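Local coordinates for protein monoglyceride lipase (Saccharomyces cerevisiae, PDB 4ZWN) that hydrolyses monoacylglycerols to free fatty acids and glycerol, preferring monounsaturated acyl chains, and also takes part in fatty acid ethyl ester breakdown, at residues Asn87-Phe92 against Trp323-Thr328; Asp119-Val124 against Leu151-Gln156. The protein carries 2 engineered substitutions. All coordinates share one frame; numbering follows the deposited sequence.

Contact 1: residues Asn87-Phe92 against Trp323-Thr328; sequences NGYESF and WLDKHT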
ATOM      1  N   ASN A  87      -7.200   4.428 -17.815  1.00 37.80           N
ATOM      2  CA  ASN A  87      -6.426   3.497 -18.629  1.00 36.69           C
ATOM      3  C   ASN A  87      -6.945   2.066 -18.581  1.00 36.43           C
ATOM      4  O   ASN A  87      -6.199   1.118 -18.825  1.00 41.59           O
ATOM      5  CB  ASN A  87      -4.960   3.530 -18.208  1.00 33.42           C
ATOM      6  CG  ASN A  87      -4.296   4.846 -18.542  1.00 36.60           C
ATOM      7  OD1 ASN A  87      -3.736   5.014 -19.627  1.00 42.21           O
ATOM      8  ND2 ASN A  87      -4.363   5.795 -17.616  1.00 34.41           N
ATOM      9  N   GLY A  88      -8.227   1.918 -18.265  1.00 36.88           N
ATOM     10  CA  GLY A  88      -8.899   0.637 -18.375  1.00 36.48           C
ATOM     11  C   GLY A  88      -8.698  -0.319 -17.217  1.00 39.17           C
ATOM     12  O   GLY A  88      -8.744  -1.534 -17.405  1.00 41.42           O
ATOM     13  N   TYR A  89      -8.486   0.221 -16.020  1.00 41.32           N
ATOM     14  CA  TYR A  89      -8.309  -0.615 -14.836  1.00 38.59           C
ATOM     15  C   TYR A  89      -9.203  -0.190 -13.677  1.00 36.69           C
ATOM     16  O   TYR A  89      -9.211   0.974 -13.270  1.00 34.20           O
ATOM     17  CB  TYR A  89      -6.845  -0.608 -14.389  1.00 37.40           C
ATOM     18  CG  TYR A  89      -5.928  -1.316 -15.356  1.00 41.38           C
ATOM     19  CD1 TYR A  89      -5.789  -2.698 -15.323  1.00 35.20           C
ATOM     20  CD2 TYR A  89      -5.212  -0.605 -16.310  1.00 40.02           C
ATOM     21  CE1 TYR A  89      -4.958  -3.352 -16.211  1.00 37.67           C
ATOM     22  CE2 TYR A  89      -4.379  -1.248 -17.199  1.00 39.31           C
ATOM     23  CZ  TYR A  89      -4.257  -2.622 -17.147  1.00 42.47           C
ATOM     24  OH  TYR A  89      -3.427  -3.265 -18.034  1.00 40.19           O
ATOM     25  N   GLU A  90      -9.954  -1.152 -13.150  1.00 36.66           N
ATOM     26  CA  GLU A  90     -10.766  -0.927 -11.964  1.00 35.85           C
ATOM     27  C   GLU A  90      -9.889  -0.894 -10.720  1.00 37.12           C
ATOM     28  O   GLU A  90      -8.840  -1.539 -10.673  1.00 38.80           O
ATOM     29  CB  GLU A  90     -11.833  -2.015 -11.825  1.00 36.45           C
ATOM     30  CG  GLU A  90     -12.867  -2.018 -12.933  1.00 37.85           C
ATOM     31  CD  GLU A  90     -13.852  -3.165 -12.811  1.00 41.77           C
ATOM     32  OE1 GLU A  90     -13.548  -4.142 -12.090  1.00 36.29           O
ATOM     33  OE2 GLU A  90     -14.934  -3.087 -13.432  1.00 41.68           O
ATOM     34  N   SER A  91     -10.320  -0.144  -9.712  1.00 35.41           N
ATOM     35  CA  SER A  91      -9.618  -0.110  -8.436  1.00 33.82           C
ATOM     36  C   SER A  91     -10.552  -0.436  -7.282  1.00 38.59           C
ATOM     37  O   SER A  91     -11.741  -0.116  -7.316  1.00 37.02           O
ATOM     38  CB  SER A  91      -8.974   1.258  -8.199  1.00 33.28           C
ATOM     39  OG  SER A  91      -7.937   1.518  -9.125  1.00 35.83           O
ATOM     40  N   PHE A  92     -10.000  -1.079  -6.261  1.00 38.34           N
ATOM     41  CA  PHE A  92     -10.710  -1.287  -5.014  1.00 32.01           C
ATOM     42  C   PHE A  92      -9.769  -0.995  -3.860  1.00 35.68           C
ATOM     43  O   PHE A  92      -8.669  -1.543  -3.792  1.00 36.40           O
ATOM     44  CB  PHE A  92     -11.255  -2.714  -4.908  1.00 36.45           C
ATOM     45  CG  PHE A  92     -12.141  -2.935  -3.708  1.00 40.22           C
ATOM     46  CD1 PHE A  92     -11.598  -3.244  -2.471  1.00 38.58           C
ATOM     47  CD2 PHE A  92     -13.519  -2.829  -3.819  1.00 40.25           C
ATOM     48  CE1 PHE A  92     -12.411  -3.443  -1.368  1.00 42.85           C
ATOM     49  CE2 PHE A  92     -14.337  -3.028  -2.721  1.00 41.32           C
ATOM     50  CZ  PHE A  92     -13.783  -3.334  -1.495  1.00 37.48           C
ATOM     51  N   TRP A 323       3.266  -2.292 -17.152  1.00 35.43           N
ATOM     52  CA  TRP A 323       3.464  -3.582 -16.509  1.00 34.68           C
ATOM     53  C   TRP A 323       2.149  -4.353 -16.438  1.00 32.21           C
ATOM     54  O   TRP A 323       2.115  -5.559 -16.681  1.00 35.55           O
ATOM     55  CB  TRP A 323       4.048  -3.395 -15.109  1.00 37.68           C
ATOM     56  CG  TRP A 323       4.441  -4.673 -14.446  1.00 32.15           C
ATOM     57  CD1 TRP A 323       5.620  -5.343 -14.592  1.00 28.15           C
ATOM     58  CD2 TRP A 323       3.658  -5.436 -13.523  1.00 25.92           C
ATOM     59  NE1 TRP A 323       5.618  -6.479 -13.821  1.00 35.68           N
ATOM     60  CE2 TRP A 323       4.423  -6.559 -13.154  1.00 33.90           C
ATOM     61  CE3 TRP A 323       2.383  -5.277 -12.974  1.00 28.40           C
ATOM     62  CZ2 TRP A 323       3.958  -7.519 -12.261  1.00 33.08           C
ATOM     63  CZ3 TRP A 323       1.920  -6.232 -12.086  1.00 34.68           C
ATOM     64  CH2 TRP A 323       2.706  -7.339 -11.738  1.00 38.11           C
ATOM     65  N   LEU A 324       1.073  -3.643 -16.108  1.00 33.75           N
ATOM     66  CA  LEU A 324      -0.261  -4.237 -16.049  1.00 36.56           C
ATOM     67  C   LEU A 324      -0.727  -4.708 -17.421  1.00 36.28           C
ATOM     68  O   LEU A 324      -1.267  -5.806 -17.558  1.00 36.33           O
ATOM     69  CB  LEU A 324      -1.270  -3.238 -15.480  1.00 32.05           C
ATOM     70  CG  LEU A 324      -1.165  -2.902 -13.995  1.00 33.87           C
ATOM     71  CD1 LEU A 324      -2.099  -1.756 -13.649  1.00 32.97           C
ATOM     72  CD2 LEU A 324      -1.477  -4.128 -13.153  1.00 39.31           C
ATOM     73  N   ASP A 325      -0.529  -3.862 -18.429  1.00 34.58           N
ATOM     74  CA  ASP A 325      -0.896  -4.201 -19.798  1.00 35.91           C
ATOM     75  C   ASP A 325      -0.193  -5.475 -20.234  1.00 38.39           C
ATOM     76  O   ASP A 325      -0.804  -6.354 -20.840  1.00 45.17           O
ATOM     77  CB  ASP A 325      -0.552  -3.056 -20.757  1.00 36.95           C
ATOM     78  CG  ASP A 325      -1.440  -1.844 -20.562  1.00 36.75           C
ATOM     79  OD1 ASP A 325      -2.520  -1.984 -19.949  1.00 40.25           O
ATOM     80  OD2 ASP A 325      -1.061  -0.751 -21.029  1.00 37.32           O
ATOM     81  N   LYS A 326       1.092  -5.572 -19.907  1.00 34.66           N
ATOM     82  CA  LYS A 326       1.892  -6.738 -20.262  1.00 40.39           C
ATOM     83  C   LYS A 326       1.310  -8.027 -19.680  1.00 42.77           C
ATOM     84  O   LYS A 326       1.406  -9.092 -20.293  1.00 40.40           O
ATOM     85  CB  LYS A 326       3.335  -6.548 -19.794  1.00 34.97           C
ATOM     86  CG  LYS A 326       4.281  -7.645 -20.237  1.00 45.14           C
ATOM     87  CD  LYS A 326       5.683  -7.416 -19.700  1.00 46.77           C
ATOM     88  CE  LYS A 326       6.641  -8.468 -20.226  1.00 53.72           C
ATOM     89  NZ  LYS A 326       6.114  -9.842 -19.990  1.00 56.92           N
ATOM     90  N   HIS A 327       0.688  -7.923 -18.507  1.00 39.67           N
ATOM     91  CA  HIS A 327       0.159  -9.100 -17.823  1.00 38.81           C
ATOM     92  C   HIS A 327      -1.351  -9.201 -17.985  1.00 40.09           C
ATOM     93  O   HIS A 327      -2.031  -9.974 -17.287  1.00 40.04           O
ATOM     94  CB  HIS A 327       0.559  -9.071 -16.356  1.00 35.18           C
ATOM     95  CG  HIS A 327       2.036  -9.168 -16.146  1.00 40.64           C
ATOM     96  ND1 HIS A 327       2.873  -8.071 -16.199  1.00 34.92           N
ATOM     97  CD2 HIS A 327       2.834 -10.237 -15.903  1.00 35.70           C
ATOM     98  CE1 HIS A 327       4.117  -8.460 -15.988  1.00 37.35           C
ATOM     99  NE2 HIS A 327       4.122  -9.767 -15.805  1.00 35.14           N
ATOM    100  N   THR A 328      -1.861  -8.424 -18.940  1.00 42.12           N
ATOM    101  CA  THR A 328      -3.242  -8.588 -19.406  1.00 49.51           C
ATOM    102  C   THR A 328      -3.336  -8.599 -20.941  1.00 55.56           C
ATOM    103  O   THR A 328      -4.427  -8.431 -21.538  1.00 62.54           O
ATOM    104  CB  THR A 328      -4.184  -7.495 -18.815  1.00 46.26           C
ATOM    105  OG1 THR A 328      -3.708  -6.189 -19.143  1.00 36.83           O
ATOM    106  CG2 THR A 328      -4.258  -7.614 -17.291  1.00 34.67           C
TER

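Contact 2: residues Asp119-Val124 against Leu151-Gln156; sequences DLEHFV and LNYACQ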
ATOM      1  N   ASP A 119      -8.885  -9.361   7.711  1.00 33.66           N
ATOM      2  CA  ASP A 119      -9.676  -8.353   7.016  1.00 33.67           C
ATOM      3  C   ASP A 119      -9.341  -8.360   5.533  1.00 34.40           C
ATOM      4  O   ASP A 119     -10.223  -8.218   4.689  1.00 32.39           O
ATOM      5  CB  ASP A 119      -9.430  -6.956   7.593  1.00 38.37           C
ATOM      6  CG  ASP A 119      -9.892  -6.824   9.030  1.00 38.20           C
ATOM      7  OD1 ASP A 119     -10.748  -7.623   9.464  1.00 39.77           O
ATOM      8  OD2 ASP A 119      -9.398  -5.913   9.725  1.00 35.00           O
ATOM      9  N   LEU A 120      -8.059  -8.531   5.228  1.00 35.67           N
ATOM     10  CA  LEU A 120      -7.595  -8.539   3.847  1.00 37.55           C
ATOM     11  C   LEU A 120      -8.206  -9.698   3.065  1.00 34.72           C
ATOM     12  O   LEU A 120      -8.663  -9.514   1.939  1.00 34.54           O
ATOM     13  CB  LEU A 120      -6.066  -8.612   3.791  1.00 36.18           C
ATOM     14  CG  LEU A 120      -5.436  -8.574   2.395  1.00 31.36           C
ATOM     15  CD1 LEU A 120      -5.921  -7.363   1.610  1.00 26.96           C
ATOM     16  CD2 LEU A 120      -3.922  -8.566   2.498  1.00 32.91           C
ATOM     17  N   GLU A 121      -8.220 -10.886   3.667  1.00 35.70           N
ATOM     18  CA  GLU A 121      -8.789 -12.062   3.013  1.00 37.75           C
ATOM     19  C   GLU A 121     -10.257 -11.842   2.667  1.00 35.52           C
ATOM     20  O   GLU A 121     -10.735 -12.309   1.632  1.00 41.10           O
ATOM     21  CB  GLU A 121      -8.644 -13.306   3.895  1.00 35.01           C
ATOM     22  CG  GLU A 121      -7.209 -13.739   4.172  1.00 33.56           C
ATOM     23  CD  GLU A 121      -6.533 -14.397   2.979  1.00 40.67           C
ATOM     24  OE1 GLU A 121      -7.140 -14.454   1.888  1.00 42.10           O
ATOM     25  OE2 GLU A 121      -5.387 -14.867   3.138  1.00 38.68           O
ATOM     26  N   HIS A 122     -10.965 -11.123   3.532  1.00 36.35           N
ATOM     27  CA  HIS A 122     -12.375 -10.826   3.307  1.00 36.71           C
ATOM     28  C   HIS A 122     -12.597  -9.999   2.045  1.00 38.24           C
ATOM     29  O   HIS A 122     -13.512 -10.276   1.268  1.00 41.33           O
ATOM     30  CB  HIS A 122     -12.972 -10.086   4.504  1.00 38.94           C
ATOM     31  CG  HIS A 122     -14.345  -9.549   4.248  1.00 42.77           C
ATOM     32  ND1 HIS A 122     -15.474 -10.339   4.291  1.00 43.59           N
ATOM     33  CD2 HIS A 122     -14.769  -8.306   3.917  1.00 38.20           C
ATOM     34  CE1 HIS A 122     -16.535  -9.604   4.013  1.00 39.91           C
ATOM     35  NE2 HIS A 122     -16.135  -8.366   3.780  1.00 35.16           N
ATOM     36  N   PHE A 123     -11.765  -8.981   1.852  1.00 33.82           N
ATOM     37  CA  PHE A 123     -11.923  -8.071   0.723  1.00 34.98           C
ATOM     38  C   PHE A 123     -11.288  -8.622  -0.543  1.00 39.16           C
ATOM     39  O   PHE A 123     -11.644  -8.216  -1.649  1.00 44.44           O
ATOM     40  CB  PHE A 123     -11.335  -6.701   1.055  1.00 34.69           C
ATOM     41  CG  PHE A 123     -12.147  -5.927   2.046  1.00 36.30           C
ATOM     42  CD1 PHE A 123     -13.315  -5.289   1.654  1.00 37.23           C
ATOM     43  CD2 PHE A 123     -11.755  -5.843   3.371  1.00 38.70           C
ATOM     44  CE1 PHE A 123     -14.072  -4.579   2.564  1.00 37.40           C
ATOM     45  CE2 PHE A 123     -12.507  -5.134   4.287  1.00 39.01           C
ATOM     46  CZ  PHE A 123     -13.668  -4.500   3.882  1.00 40.00           C
ATOM     47  N   VAL A 124     -10.348  -9.545  -0.379  1.00 36.71           N
ATOM     48  CA  VAL A 124      -9.793 -10.263  -1.517  1.00 36.42           C
ATOM     49  C   VAL A 124     -10.881 -11.139  -2.125  1.00 40.88           C
ATOM     50  O   VAL A 124     -11.119 -11.105  -3.331  1.00 44.83           O
ATOM     51  CB  VAL A 124      -8.576 -11.128  -1.121  1.00 35.26           C
ATOM     52  CG1 VAL A 124      -8.306 -12.187  -2.177  1.00 34.74           C
ATOM     53  CG2 VAL A 124      -7.351 -10.257  -0.909  1.00 30.53           C
ATOM     54  N   LEU A 151       3.506  -7.845  -0.135  1.00 32.16           N
ATOM     55  CA  LEU A 151       4.556  -8.819  -0.412  1.00 33.19           C
ATOM     56  C   LEU A 151       4.425 -10.045   0.486  1.00 33.92           C
ATOM     57  O   LEU A 151       4.746 -11.160   0.075  1.00 36.30           O
ATOM     58  CB  LEU A 151       5.938  -8.186  -0.245  1.00 32.08           C
ATOM     59  CG  LEU A 151       6.265  -7.055  -1.223  1.00 33.39           C
ATOM     60  CD1 LEU A 151       7.670  -6.533  -0.982  1.00 21.27           C
ATOM     61  CD2 LEU A 151       6.100  -7.521  -2.663  1.00 29.79           C
ATOM     62  N   ASN A 152       3.947  -9.838   1.710  1.00 28.23           N
ATOM     63  CA  ASN A 152       3.734 -10.951   2.626  1.00 30.53           C
ATOM     64  C   ASN A 152       2.533 -11.804   2.227  1.00 32.60           C
ATOM     65  O   ASN A 152       2.564 -13.025   2.373  1.00 30.47           O
ATOM     66  CB  ASN A 152       3.565 -10.448   4.060  1.00 34.26           C
ATOM     67  CG  ASN A 152       4.892 -10.301   4.786  1.00 33.25           C
ATOM     68  OD1 ASN A 152       5.489 -11.290   5.213  1.00 33.56           O
ATOM     69  ND2 ASN A 152       5.358  -9.068   4.928  1.00 25.94           N
ATOM     70  N   TYR A 153       1.481 -11.163   1.718  1.00 34.89           N
ATOM     71  CA  TYR A 153       0.309 -11.899   1.259  1.00 33.11           C
ATOM     72  C   TYR A 153       0.702 -12.870   0.155  1.00 33.69           C
ATOM     73  O   TYR A 153       0.171 -13.977   0.073  1.00 33.17           O
ATOM     74  CB  TYR A 153      -0.790 -10.954   0.763  1.00 35.18           C
ATOM     75  CG  TYR A 153      -2.097 -11.668   0.482  1.00 40.88           C
ATOM     76  CD1 TYR A 153      -3.045 -11.843   1.485  1.00 39.86           C
ATOM     77  CD2 TYR A 153      -2.375 -12.185  -0.779  1.00 37.74           C
ATOM     78  CE1 TYR A 153      -4.240 -12.503   1.236  1.00 43.79           C
ATOM     79  CE2 TYR A 153      -3.565 -12.847  -1.037  1.00 38.30           C
ATOM     80  CZ  TYR A 153      -4.492 -13.005  -0.028  1.00 40.19           C
ATOM     81  OH  TYR A 153      -5.673 -13.664  -0.282  1.00 38.71           O
ATOM     82  N   ALA A 154       1.651 -12.457  -0.681  1.00 33.52           N
ATOM     83  CA  ALA A 154       2.172 -13.315  -1.739  1.00 31.86           C
ATOM     84  C   ALA A 154       2.836 -14.578  -1.179  1.00 32.50           C
ATOM     85  O   ALA A 154       3.000 -15.566  -1.891  1.00 38.04           O
ATOM     86  CB  ALA A 154       3.157 -12.543  -2.604  1.00 34.21           C
ATOM     87  N   CYS A 155       3.213 -14.541   0.096  1.00 31.60           N
ATOM     88  CA  CYS A 155       3.852 -15.687   0.733  1.00 31.64           C
ATOM     89  C   CYS A 155       2.880 -16.488   1.598  1.00 33.85           C
ATOM     90  O   CYS A 155       3.037 -17.698   1.758  1.00 34.62           O
ATOM     91  CB  CYS A 155       5.036 -15.231   1.587  1.00 32.31           C
ATOM     92  SG  CYS A 155       6.334 -14.358   0.681  1.00 33.35           S
ATOM     93  N   GLN A 156       1.874 -15.813   2.146  1.00 33.64           N
ATOM     94  CA  GLN A 156       1.026 -16.424   3.165  1.00 31.25           C
ATOM     95  C   GLN A 156      -0.468 -16.352   2.860  1.00 33.50           C
ATOM     96  O   GLN A 156      -1.271 -16.969   3.559  1.00 38.30           O
ATOM     97  CB  GLN A 156       1.291 -15.764   4.519  1.00 30.61           C
ATOM     98  CG  GLN A 156       0.705 -14.371   4.649  1.00 29.13           C
ATOM     99  CD  GLN A 156       1.062 -13.713   5.963  1.00 31.04           C
ATOM    100  OE1 GLN A 156       2.208 -13.328   6.185  1.00 36.27           O
ATOM    101  NE2 GLN A 156       0.080 -13.588   6.848  1.00 33.96           N
TER

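Contact 1: residues Asn87-Phe92 against Trp323-Thr328
The phenolic oxygen of Y89 is gripped by two groups: it donates to D325 OD1, with Y89 OH and that oxygen only 2.5 Å apart, and it accepts from R61 NE. Such a spacing is very short for a neutral donor, so its exact value deserves caution. The approach is well defined: D325 OD1 lies at the ring edge in the plane of Y89, and the ring and carboxylate planes are 22° apart. With CG anti to its own carbonyl carbon (chi1 -69°), the Y89 ring runs alongside L324, whose CD1 stands 4.0 Å from the ring centroid, almost on the normal, a CH-pi contact over one face. Nearer the hydroxyl, L324 CB approaches Y89 CZ to 3.5 Å. T328 OG1 folds back onto the helix end, donating to L324 O at 2.9 Å, and accepts from R61 NH2. A leucine in place of Y89 would probably leave D325 OD1 and R61 NE without their shared hydroxyl partner. Y89 thus joins strand 89-94 to the C-terminal end of helix 310-326, with L84 of helix 78-86 touching both Y89 and L324, and F139 of strand 138-143 backing L324.

Contact 2: residues Asp119-Val124 against Leu151-Gln156
A chi1 of -171° swings the Y153 ring away from its own backbone nitrogen and out from helix 151-156 toward helix 119-124, while E121, starting beside its own N, bends at chi2 and turns its carboxylate back to meet the phenol. The result is a hydrogen bond from Y153 OH to E121 OE1, 2.7 Å long. OE1 lies at the ring edge, in the plane of Y153, but the hydroxyl reaches it from above the carboxylate plane; the two flat groups are turned 49° against each other. The second oxygen comes close to the ring as well, E121 OE2 standing 3.2 Å from Y153 CE1, and it accepts from K158 N beyond the end of helix 145-156. The carboxylate is therefore held at both oxygens, which limits its rotation, and Y153 OH receives a further weak bond from H159 N. Apolar groups one helical turn apart complete the seat: L120 CD2 meets Y153 CD1 at 3.5 Å near the root of the ring, and V124 CG1 lies 3.6 Å from Y153 OH at its far end. The segment axes, 81° apart, come no closer than 12.5 Å, so the contact is made by side chains, chiefly the Y153 ring, and not by the backbones. Helix 113-134 connects strands 89-94 and 138-143 of the central sheet, and helix 145-156 begins within the GXSXG motif, directly after S144, the inferred nucleophile, its last turn also touching helices 233-248 and 253-257.

The two contacts lie about 19 Å apart between centres, and contact 2 is nested in the chain between the two halves of contact 1: strand 89-94, helix 113-134, helix 145-156, then helix 310-326. They meet through F92 CE1 and F123 CD1, 3.7 Å apart. Along strand 89-94, Y89 and S91 touch helix 78-86 whereas F92 touches helix 113-134, which places the contacts on opposite faces of the mixed sheet. This is the layered arrangement of an alpha/beta hydrolase. Contact 1 ties the last helix of the chain to strand 89-94, which lies between strands 44-51 and 62-67 in the sheet, while contact 2 joins two helices, the second of which follows the strand leading to the inferred nucleophile S144.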